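Local structure of ribonucleoside-diphosphate reductase (Pseudomonas aeruginosa, 5IM3) at residues S170-G175 and A224-D229; T246-A251 and D288-Q293. The protein probably reduces ribonucleoside diphosphates to the deoxyribonucleotides needed for DNA synthesis, as the large, dATP-binding, allosterically regulated component of a class I ribonucleotide reductase. All blocks are in the same frame, centred on the assembly; numbering follows the deposited sequence.

Interaction 1: residues S170-G175 and A224-D229; sequences SEACEG and ARLLMD
NH1 of Arg-225 is gripped by two backbone carbonyls of segment 170-175. The shorter bond runs from Arg-225 NH1 to Glu-174 O at 2.8 Å, and it is also the straighter, 152° at the hydrogen; this oxygen lies at the guanidinium edge, close to the plane of the group. Ala-172 O takes the second bond from Arg-225 NH1 at 2.9 Å, bent to 131°, with the nitrogen standing above its carbonyl plane. The Arg-225 side chain leaves helix 219-239 with CG anti to its carbonyl carbon (chi1 -64°) and then runs extended from CG to NE, which carries the cation across to the region where helix 162-173 gives way to loop. Arginine suits the place because it is long and can give several N-H bonds at once; NH2 turns to Gln-293. Nearer the helix axes, the methyl of Ala-172 packs on Arg-225 CB and Leu-226 CD2, each at 3.9 Å; this small side chain allows the CA atoms of Ala-172 and Arg-225 to lie 5.4 Å apart. Both segments fall within the second ATP cone, where the contact joins helix 219-239 to helix 162-173. The helix dipole may favour the positive charge at Ala-172 O.

Interaction 2: residues T246-A251 and D288-Q293; sequences THHEMA and DHERDQ
The imidazole of His-247 lies between His-289 and Gln-293. CD2 of His-289 sits over one face, 3.5 Å from His-247 NE2, while the Gln-293 amide stacks on the opposite face, its plane only 14° from that of the ring and its CD 3.4 Å from His-247 CE1. With CG anti to the backbone N (chi1 174°), the ring reaches across to donate from His-247 NE2 to His-289 O at 3.1 Å, the oxygen being tilted out of the ring plane. Histidine fits here by being both flat and able to donate. At its edge, His-247 CE1 meets Glu-290 OE1 at 3.4 Å. His-289 rests one face on the backbone of Ala-251, whose small CB lies 3.6 Å from His-289 CE1; its NE2 is buried here without a polar partner in the model. His-248 CD2 approaches its edge, completing a three-histidine cluster; His-248 ND1 turns to Glu-171 OE2.

Further out, a type I turn from His-247 to Met-250 presents the rings of His-247 and His-248. An Asx turn, Glu-290 N to Asp-288 OD1 at 2.9 Å, shapes the 3-10 start. The contact joins the beginning of helix 250-267 to the connection between helices 280-286 and 297-307, Met-250 and Asp-292 packing on helix 219-239.

In the fold
Interactions 1 and 2 follow one another along the chain, their centres about 10 Å apart, and they share a seam. Arg-225 NH2 of interaction 1 probably bonds to Gln-293 O of interaction 2 at 2.9 Å, and Glu-171 OE2 to His-248 ND1 at 3.0 Å. Segment 170-175 thus meets both segments of interaction 2, through His-248 and, weakly, Gln-293, whereas 224-229 meets 288-293. Together they join helices 162-173 and 219-239 to the start of helix 250-267 and the connection before helix 297-307. Both lie away from the dATP sites; the allosteric nucleotide pair bound around Arg-37 and Gln-102 belongs to the first cone.

Interaction 1: residues S170-G175 and A224-D229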
loop_
_atom_site.group_PDB
_atom_site.type_symbol
_atom_site.label_atom_id
_atom_site.label_comp_id
_atom_site.label_asym_id
_atom_site.label_seq_id
_atom_site.Cartn_x
_atom_site.Cartn_y
_atom_site.Cartn_z
ATOM N N SER A 170 -46.185 -30.341 -30.700
ATOM C CA SER A 170 -46.225 -31.710 -30.199
ATOM C C SER A 170 -45.010 -32.495 -30.675
ATOM O O SER A 170 -44.343 -33.171 -29.883
ATOM C CB SER A 170 -47.518 -32.398 -30.638
ATOM O OG SER A 170 -47.588 -33.713 -30.115
ATOM N N GLU A 171 -44.707 -32.418 -31.972
ATOM C CA GLU A 171 -43.489 -33.035 -32.482
ATOM C C GLU A 171 -42.241 -32.430 -31.851
ATOM O O GLU A 171 -41.180 -33.062 -31.875
ATOM C CB GLU A 171 -43.436 -32.904 -34.007
ATOM C CG GLU A 171 -44.545 -33.672 -34.732
ATOM C CD GLU A 171 -44.446 -33.586 -36.248
ATOM O OE1 GLU A 171 -43.666 -32.750 -36.756
ATOM O OE2 GLU A 171 -45.150 -34.361 -36.933
ATOM N N ALA A 172 -42.345 -31.226 -31.278
ATOM C CA ALA A 172 -41.206 -30.608 -30.608
ATOM C C ALA A 172 -41.035 -31.132 -29.186
ATOM O O ALA A 172 -39.904 -31.367 -28.743
ATOM C CB ALA A 172 -41.368 -29.088 -30.592
ATOM N N CYS A 173 -42.137 -31.312 -28.454
ATOM C CA CYS A 173 -42.088 -31.879 -27.111
ATOM C C CYS A 173 -41.948 -33.395 -27.120
ATOM O O CYS A 173 -41.946 -34.009 -26.047
ATOM C CB CYS A 173 -43.344 -31.491 -26.326
ATOM S SG CYS A 173 -43.437 -29.744 -25.876
ATOM N N GLU A 174 -41.832 -34.002 -28.297
ATOM C CA GLU A 174 -41.778 -35.451 -28.405
ATOM C C GLU A 174 -40.537 -36.006 -27.717
ATOM O O GLU A 174 -39.423 -35.513 -27.921
ATOM C CB GLU A 174 -41.793 -35.847 -29.881
ATOM C CG GLU A 174 -41.765 -37.339 -30.140
ATOM C CD GLU A 174 -41.797 -37.659 -31.620
ATOM O OE1 GLU A 174 -41.705 -36.713 -32.431
ATOM O OE2 GLU A 174 -41.915 -38.852 -31.973
ATOM N N GLY A 175 -40.735 -37.033 -26.895
ATOM C CA GLY A 175 -39.629 -37.745 -26.288
ATOM C C GLY A 175 -38.905 -37.009 -25.186
ATOM O O GLY A 175 -37.807 -37.426 -24.808
ATOM N N ALA A 224 -35.007 -25.470 -29.919
ATOM C CA ALA A 224 -34.337 -25.711 -31.194
ATOM C C ALA A 224 -35.292 -26.312 -32.216
ATOM O O ALA A 224 -35.272 -25.933 -33.393
ATOM C CB ALA A 224 -33.133 -26.629 -30.987
ATOM N N ARG A 225 -36.139 -27.250 -31.787
ATOM C CA ARG A 225 -37.051 -27.901 -32.721
ATOM C C ARG A 225 -38.081 -26.922 -33.271
ATOM O O ARG A 225 -38.505 -27.058 -34.424
ATOM C CB ARG A 225 -37.733 -29.084 -32.038
ATOM C CG ARG A 225 -36.758 -30.174 -31.635
ATOM C CD ARG A 225 -37.420 -31.241 -30.793
ATOM N NE ARG A 225 -36.438 -32.125 -30.175
ATOM C CZ ARG A 225 -36.744 -33.172 -29.416
ATOM N NH1 ARG A 225 -38.013 -33.481 -29.175
ATOM N NH2 ARG A 225 -35.776 -33.913 -28.898
ATOM N N LEU A 226 -38.482 -25.930 -32.475
ATOM C CA LEU A 226 -39.402 -24.913 -32.970
ATOM C C LEU A 226 -38.722 -23.999 -33.982
ATOM O O LEU A 226 -39.296 -23.690 -35.033
ATOM C CB LEU A 226 -39.965 -24.106 -31.800
ATOM C CG LEU A 226 -40.822 -24.902 -30.809
ATOM C CD1 LEU A 226 -41.145 -24.071 -29.574
ATOM C CD2 LEU A 226 -42.100 -25.392 -31.474
ATOM N N LEU A 227 -37.496 -23.557 -33.684
ATOM C CA LEU A 227 -36.755 -22.722 -34.624
ATOM C C LEU A 227 -36.541 -23.430 -35.955
ATOM O O LEU A 227 -36.469 -22.777 -37.003
ATOM C CB LEU A 227 -35.408 -22.324 -34.016
ATOM C CG LEU A 227 -34.452 -21.536 -34.916
ATOM C CD1 LEU A 227 -35.089 -20.229 -35.374
ATOM C CD2 LEU A 227 -33.135 -21.272 -34.190
ATOM N N MET A 228 -36.431 -24.760 -35.935
ATOM C CA MET A 228 -36.211 -25.513 -37.164
ATOM C C MET A 228 -37.316 -25.268 -38.183
ATOM O O MET A 228 -37.087 -25.406 -39.391
ATOM C CB MET A 228 -36.116 -27.002 -36.838
ATOM C CG MET A 228 -35.502 -27.847 -37.939
ATOM S SD MET A 228 -33.704 -27.735 -37.970
ATOM C CE MET A 228 -33.309 -28.538 -36.412
ATOM N N ASP A 229 -38.517 -24.911 -37.722
ATOM C CA ASP A 229 -39.623 -24.683 -38.645
ATOM C C ASP A 229 -39.324 -23.520 -39.583
ATOM O O ASP A 229 -39.670 -23.565 -40.769
ATOM C CB ASP A 229 -40.911 -24.427 -37.861
ATOM C CG ASP A 229 -42.156 -24.776 -38.653
ATOM O OD1 ASP A 229 -42.175 -25.848 -39.296
ATOM O OD2 ASP A 229 -43.118 -23.980 -38.630
#

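Interaction 2: residues T246-A251 and D288-Q293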
loop_
_atom_site.group_PDB
_atom_site.type_symbol
_atom_site.label_atom_id
_atom_site.label_comp_id
_atom_site.label_asym_id
_atom_site.label_seq_id
_atom_site.Cartn_x
_atom_site.Cartn_y
_atom_site.Cartn_z
ATOM N N THR A 246 -43.291 -29.651 -41.910
ATOM C CA THR A 246 -43.137 -30.031 -40.514
ATOM C C THR A 246 -41.969 -31.005 -40.373
ATOM O O THR A 246 -41.316 -31.379 -41.349
ATOM C CB THR A 246 -44.429 -30.654 -39.973
ATOM O OG1 THR A 246 -44.742 -31.839 -40.716
ATOM C CG2 THR A 246 -45.589 -29.673 -40.075
ATOM N N HIS A 247 -41.710 -31.433 -39.137
ATOM C CA HIS A 247 -40.574 -32.306 -38.865
ATOM C C HIS A 247 -40.737 -33.669 -39.530
ATOM O O HIS A 247 -39.985 -34.003 -40.449
ATOM C CB HIS A 247 -40.372 -32.484 -37.360
ATOM C CG HIS A 247 -39.314 -33.485 -37.015
ATOM N ND1 HIS A 247 -39.592 -34.664 -36.357
ATOM C CD2 HIS A 247 -37.981 -33.494 -37.258
ATOM C CE1 HIS A 247 -38.476 -35.351 -36.199
ATOM N NE2 HIS A 247 -37.482 -34.664 -36.737
ATOM N N HIS A 248 -41.702 -34.472 -39.073
ATOM C CA HIS A 248 -41.872 -35.806 -39.642
ATOM C C HIS A 248 -42.131 -35.764 -41.141
ATOM O O HIS A 248 -41.961 -36.783 -41.819
ATOM C CB HIS A 248 -43.005 -36.544 -38.930
ATOM C CG HIS A 248 -42.635 -37.030 -37.562
ATOM N ND1 HIS A 248 -42.988 -36.356 -36.413
ATOM C CD2 HIS A 248 -41.930 -38.114 -37.161
ATOM C CE1 HIS A 248 -42.524 -37.010 -35.362
ATOM N NE2 HIS A 248 -41.879 -38.080 -35.790
ATOM N N GLU A 249 -42.538 -34.611 -41.673
ATOM C CA GLU A 249 -42.618 -34.439 -43.117
ATOM C C GLU A 249 -41.242 -34.476 -43.771
ATOM O O GLU A 249 -41.150 -34.694 -44.984
ATOM C CB GLU A 249 -43.323 -33.120 -43.432
ATOM C CG GLU A 249 -44.060 -33.097 -44.757
ATOM C CD GLU A 249 -44.894 -31.840 -44.926
ATOM O OE1 GLU A 249 -44.936 -31.295 -46.050
ATOM O OE2 GLU A 249 -45.499 -31.390 -43.929
ATOM N N MET A 250 -40.172 -34.273 -42.996
ATOM C CA MET A 250 -38.815 -34.380 -43.520
ATOM C C MET A 250 -38.416 -35.811 -43.838
ATOM O O MET A 250 -37.407 -36.017 -44.520
ATOM C CB MET A 250 -37.809 -33.802 -42.523
ATOM C CG MET A 250 -37.850 -32.299 -42.396
ATOM S SD MET A 250 -37.485 -31.478 -43.958
ATOM C CE MET A 250 -39.144 -31.015 -44.433
ATOM N N ALA A 251 -39.170 -36.800 -43.356
ATOM C CA ALA A 251 -38.838 -38.188 -43.652
ATOM C C ALA A 251 -38.781 -38.440 -45.152
ATOM O O ALA A 251 -38.022 -39.305 -45.606
ATOM C CB ALA A 251 -39.856 -39.117 -42.991
ATOM N N ASP A 288 -31.233 -39.333 -41.947
ATOM C CA ASP A 288 -32.127 -39.633 -40.834
ATOM C C ASP A 288 -32.663 -38.310 -40.297
ATOM O O ASP A 288 -31.934 -37.563 -39.635
ATOM C CB ASP A 288 -31.383 -40.415 -39.753
ATOM C CG ASP A 288 -32.283 -40.859 -38.615
ATOM O OD1 ASP A 288 -33.405 -40.328 -38.483
ATOM O OD2 ASP A 288 -31.857 -41.739 -37.839
ATOM N N HIS A 289 -33.933 -38.018 -40.587
ATOM C CA HIS A 289 -34.525 -36.749 -40.174
ATOM C C HIS A 289 -34.715 -36.652 -38.666
ATOM O O HIS A 289 -34.857 -35.541 -38.144
ATOM C CB HIS A 289 -35.877 -36.546 -40.860
ATOM C CG HIS A 289 -36.994 -37.315 -40.225
ATOM N ND1 HIS A 289 -37.213 -38.651 -40.480
ATOM C CD2 HIS A 289 -37.949 -36.936 -39.344
ATOM C CE1 HIS A 289 -38.259 -39.061 -39.784
ATOM N NE2 HIS A 289 -38.723 -38.040 -39.085
ATOM N N GLU A 290 -34.730 -37.780 -37.953
ATOM C CA GLU A 290 -34.925 -37.738 -36.509
ATOM C C GLU A 290 -33.725 -37.151 -35.775
ATOM O O GLU A 290 -33.873 -36.704 -34.634
ATOM C CB GLU A 290 -35.222 -39.140 -35.978
ATOM C CG GLU A 290 -36.645 -39.621 -36.249
ATOM C CD GLU A 290 -37.687 -38.909 -35.397
ATOM O OE1 GLU A 290 -37.304 -38.109 -34.518
ATOM O OE2 GLU A 290 -38.895 -39.154 -35.602
ATOM N N ARG A 291 -32.544 -37.141 -36.392
ATOM C CA ARG A 291 -31.374 -36.589 -35.717
ATOM C C ARG A 291 -31.438 -35.075 -35.577
ATOM O O ARG A 291 -30.618 -34.505 -34.850
ATOM C CB ARG A 291 -30.106 -37.011 -36.458
ATOM C CG ARG A 291 -30.060 -38.509 -36.712
ATOM C CD ARG A 291 -28.679 -38.992 -37.098
ATOM N NE ARG A 291 -28.705 -40.386 -37.532
ATOM C CZ ARG A 291 -27.622 -41.122 -37.752
ATOM N NH1 ARG A 291 -26.416 -40.601 -37.572
ATOM N NH2 ARG A 291 -27.744 -42.382 -38.147
ATOM N N ASP A 292 -32.392 -34.413 -36.235
ATOM C CA ASP A 292 -32.627 -32.997 -35.972
ATOM C C ASP A 292 -33.118 -32.770 -34.548
ATOM O O ASP A 292 -32.899 -31.694 -33.979
ATOM C CB ASP A 292 -33.641 -32.435 -36.971
ATOM C CG ASP A 292 -33.014 -32.076 -38.303
ATOM O OD1 ASP A 292 -31.811 -32.353 -38.497
ATOM O OD2 ASP A 292 -33.729 -31.517 -39.162
ATOM N N GLN A 293 -33.783 -33.764 -33.958
ATOM C CA GLN A 293 -34.278 -33.640 -32.594
ATOM C C GLN A 293 -33.155 -33.585 -31.564
ATOM O O GLN A 293 -33.416 -33.233 -30.408
ATOM C CB GLN A 293 -35.215 -34.808 -32.271
ATOM C CG GLN A 293 -36.332 -35.035 -33.290
ATOM C CD GLN A 293 -37.237 -33.827 -33.453
ATOM O OE1 GLN A 293 -36.873 -32.852 -34.108
ATOM N NE2 GLN A 293 -38.421 -33.887 -32.854
#